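Local coordinates for protein formimidoylglutamase (Bacillus subtilis, PDB 3M1R) that hydrolyses N-formimidoyl-L-glutamate to L-glutamate and formamide in histidine degradation, using two manganese ions per subunit, at residues D215-K220 and T267-E272. Residues are numbered along the deposited sequence; the frame is centred on the assembly and turned at random.
Sequences DMIREK and TDELLE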
loop_
_atom_site.group_PDB
_atom_site.type_symbol
_atom_site.label_atom_id
_atom_site.label_comp_id
_atom_site.label_asym_id
_atom_site.label_seq_id
_atom_site.Cartn_x
_atom_site.Cartn_y
_atom_site.Cartn_z
ATOM N N ASP D 215 -10.620 -30.754 10.211
ATOM C CA ASP D 215 -10.144 -32.085 9.859
ATOM C C ASP D 215 -11.339 -32.969 9.535
ATOM O O ASP D 215 -11.354 -33.667 8.515
ATOM C CB ASP D 215 -9.337 -32.696 11.016
ATOM C CG ASP D 215 -8.124 -33.504 10.539
ATOM O OD1 ASP D 215 -7.033 -32.905 10.401
ATOM O OD2 ASP D 215 -8.250 -34.732 10.320
HETATM N N MSE D 216 -12.344 -32.929 10.409
HETATM C CA MSE D 216 -13.565 -33.717 10.231
HETATM C C MSE D 216 -14.311 -33.268 8.983
HETATM O O MSE D 216 -14.789 -34.093 8.205
HETATM C CB MSE D 216 -14.475 -33.581 11.454
HETATM C CG MSE D 216 -13.932 -34.248 12.720
HETATM SE SE MSE D 216 -14.726 -33.537 14.357
HETATM C CE MSE D 216 -16.597 -33.930 13.962
ATOM N N ILE D 217 -14.395 -31.953 8.801
ATOM C CA ILE D 217 -15.116 -31.360 7.681
ATOM C C ILE D 217 -14.442 -31.749 6.371
ATOM O O ILE D 217 -15.108 -31.982 5.372
ATOM C CB ILE D 217 -15.179 -29.822 7.831
ATOM C CG1 ILE D 217 -16.153 -29.449 8.942
ATOM C CG2 ILE D 217 -15.598 -29.150 6.545
ATOM C CD1 ILE D 217 -16.032 -28.024 9.393
ATOM N N ARG D 218 -13.119 -31.836 6.381
ATOM C CA ARG D 218 -12.381 -32.149 5.166
ATOM C C ARG D 218 -12.529 -33.604 4.745
ATOM O O ARG D 218 -12.562 -33.906 3.554
ATOM C CB ARG D 218 -10.907 -31.781 5.317
ATOM C CG ARG D 218 -10.646 -30.293 5.143
ATOM C CD ARG D 218 -10.434 -29.929 3.683
ATOM N NE ARG D 218 -10.492 -28.485 3.457
ATOM C CZ ARG D 218 -11.618 -27.839 3.171
ATOM N NH1 ARG D 218 -12.764 -28.512 3.090
ATOM N NH2 ARG D 218 -11.609 -26.531 2.979
ATOM N N GLU D 219 -12.617 -34.512 5.706
ATOM C CA GLU D 219 -12.813 -35.903 5.338
ATOM C C GLU D 219 -14.275 -36.221 5.049
ATOM O O GLU D 219 -14.568 -37.008 4.159
ATOM C CB GLU D 219 -12.232 -36.862 6.380
ATOM C CG GLU D 219 -12.617 -36.567 7.811
ATOM C CD GLU D 219 -11.967 -37.532 8.793
ATOM O OE1 GLU D 219 -12.614 -38.558 9.110
ATOM O OE2 GLU D 219 -10.815 -37.271 9.239
ATOM N N LYS D 220 -15.186 -35.592 5.782
ATOM C CA LYS D 220 -16.611 -35.903 5.672
ATOM C C LYS D 220 -17.329 -34.957 4.698
ATOM O O LYS D 220 -18.338 -35.323 4.092
ATOM C CB LYS D 220 -17.263 -35.866 7.062
ATOM C CG LYS D 220 -18.749 -36.158 7.096
ATOM C CD LYS D 220 -19.036 -37.640 7.316
ATOM C CE LYS D 220 -18.666 -38.093 8.722
ATOM N NZ LYS D 220 -19.513 -37.449 9.763
ATOM N N THR D 267 -14.377 -19.982 0.226
ATOM C CA THR D 267 -15.638 -19.241 0.225
ATOM C C THR D 267 -16.823 -19.973 -0.445
ATOM O O THR D 267 -17.927 -19.954 0.067
ATOM C CB THR D 267 -15.494 -17.829 -0.384
ATOM O OG1 THR D 267 -14.371 -17.168 0.202
ATOM C CG2 THR D 267 -16.747 -17.005 -0.089
ATOM N N ASP D 268 -16.592 -20.620 -1.578
ATOM C CA ASP D 268 -17.660 -21.331 -2.271
ATOM C C ASP D 268 -18.255 -22.458 -1.411
ATOM O O ASP D 268 -19.463 -22.702 -1.434
ATOM C CB ASP D 268 -17.160 -21.859 -3.614
ATOM C CG ASP D 268 -15.890 -22.659 -3.483
ATOM O OD1 ASP D 268 -15.949 -23.779 -2.934
ATOM O OD2 ASP D 268 -14.829 -22.167 -3.928
ATOM N N GLU D 269 -17.399 -23.134 -0.654
ATOM C CA GLU D 269 -17.821 -24.091 0.364
ATOM C C GLU D 269 -18.736 -23.436 1.405
ATOM O O GLU D 269 -19.764 -23.985 1.769
ATOM C CB GLU D 269 -16.595 -24.582 1.105
ATOM C CG GLU D 269 -16.359 -26.046 1.080
ATOM C CD GLU D 269 -15.119 -26.403 1.877
ATOM O OE1 GLU D 269 -14.162 -25.582 1.909
ATOM O OE2 GLU D 269 -15.114 -27.488 2.493
ATOM N N LEU D 270 -18.341 -22.267 1.901
ATOM C CA LEU D 270 -19.156 -21.549 2.879
ATOM C C LEU D 270 -20.481 -21.118 2.256
ATOM O O LEU D 270 -21.549 -21.291 2.860
ATOM C CB LEU D 270 -18.400 -20.328 3.439
ATOM C CG LEU D 270 -19.067 -19.416 4.486
ATOM C CD1 LEU D 270 -19.525 -20.211 5.709
ATOM C CD2 LEU D 270 -18.134 -18.226 4.916
ATOM N N LEU D 271 -20.419 -20.553 1.050
ATOM C CA LEU D 271 -21.633 -20.017 0.435
ATOM C C LEU D 271 -22.672 -21.136 0.296
ATOM O O LEU D 271 -23.852 -20.935 0.579
ATOM C CB LEU D 271 -21.335 -19.365 -0.918
ATOM C CG LEU D 271 -20.386 -18.156 -0.920
ATOM C CD1 LEU D 271 -20.108 -17.692 -2.353
ATOM C CD2 LEU D 271 -20.968 -17.014 -0.119
ATOM N N GLU D 272 -22.223 -22.317 -0.113
ATOM C CA GLU D 272 -23.134 -23.437 -0.339
ATOM C C GLU D 272 -23.774 -23.848 0.979
ATOM O O GLU D 272 -24.962 -24.124 1.038
ATOM C CB GLU D 272 -22.387 -24.613 -0.974
ATOM C CG GLU D 272 -23.247 -25.523 -1.833
ATOM C CD GLU D 272 -23.905 -24.790 -2.998
ATOM O OE1 GLU D 272 -24.954 -25.265 -3.481
ATOM O OE2 GLU D 272 -23.386 -23.737 -3.428
#
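Arg218 and Glu269 join helices 214-220 and 267-278 through a bidentate salt bridge, in which the two terminal nitrogens of the guanidinium take one carboxylate oxygen each. NH1 of Arg218 donates to OE2 of Glu269 over 2.6 Å, and the bond is almost straight, with an N-H...O angle of 170°. Alongside it, NH2 of Arg218 reaches OE1 of Glu269 at 2.9 Å. Both oxygens are met on their syn sides, although NH1 stands 21° out of the carboxylate plane, and the two flat groups are nearly coplanar. This end-on, paired geometry fixes the rotation of each group against the other.

The backbones stay well apart, the nearest CA atoms, those of Ile217 and Glu269, being 10.7 Å from each other, and the two side chains span the gap. The arginine chain bends at chi2 (-87°), which brings its end toward the glutamate, whereas Glu269 runs extended beyond CG. A glutamine at Glu269 would probably leave the arginine charge without its mate and one of its terminal N-H groups without an acceptor.

OE1 of Glu269 carries a second bond, from the backbone N of Tyr266, which ties the carboxylate to the residue just before its own helix; the Arg218 side chain also rests against Tyr266.

Apart from the ion pair the helices barely touch: CG2 of Ile217 lies 4.4 Å from OE2 of Glu269. The isoleucine also packs on Leu222 of helix 222-234, and its side chain is about 13 Å from a bound calcium ion.

The pair thus links the short helix that directly follows strand 210-213, outermost in the parallel sheet within this chain, to the helix that leads into strand 283-289, in the alpha/beta fold of the arginase family.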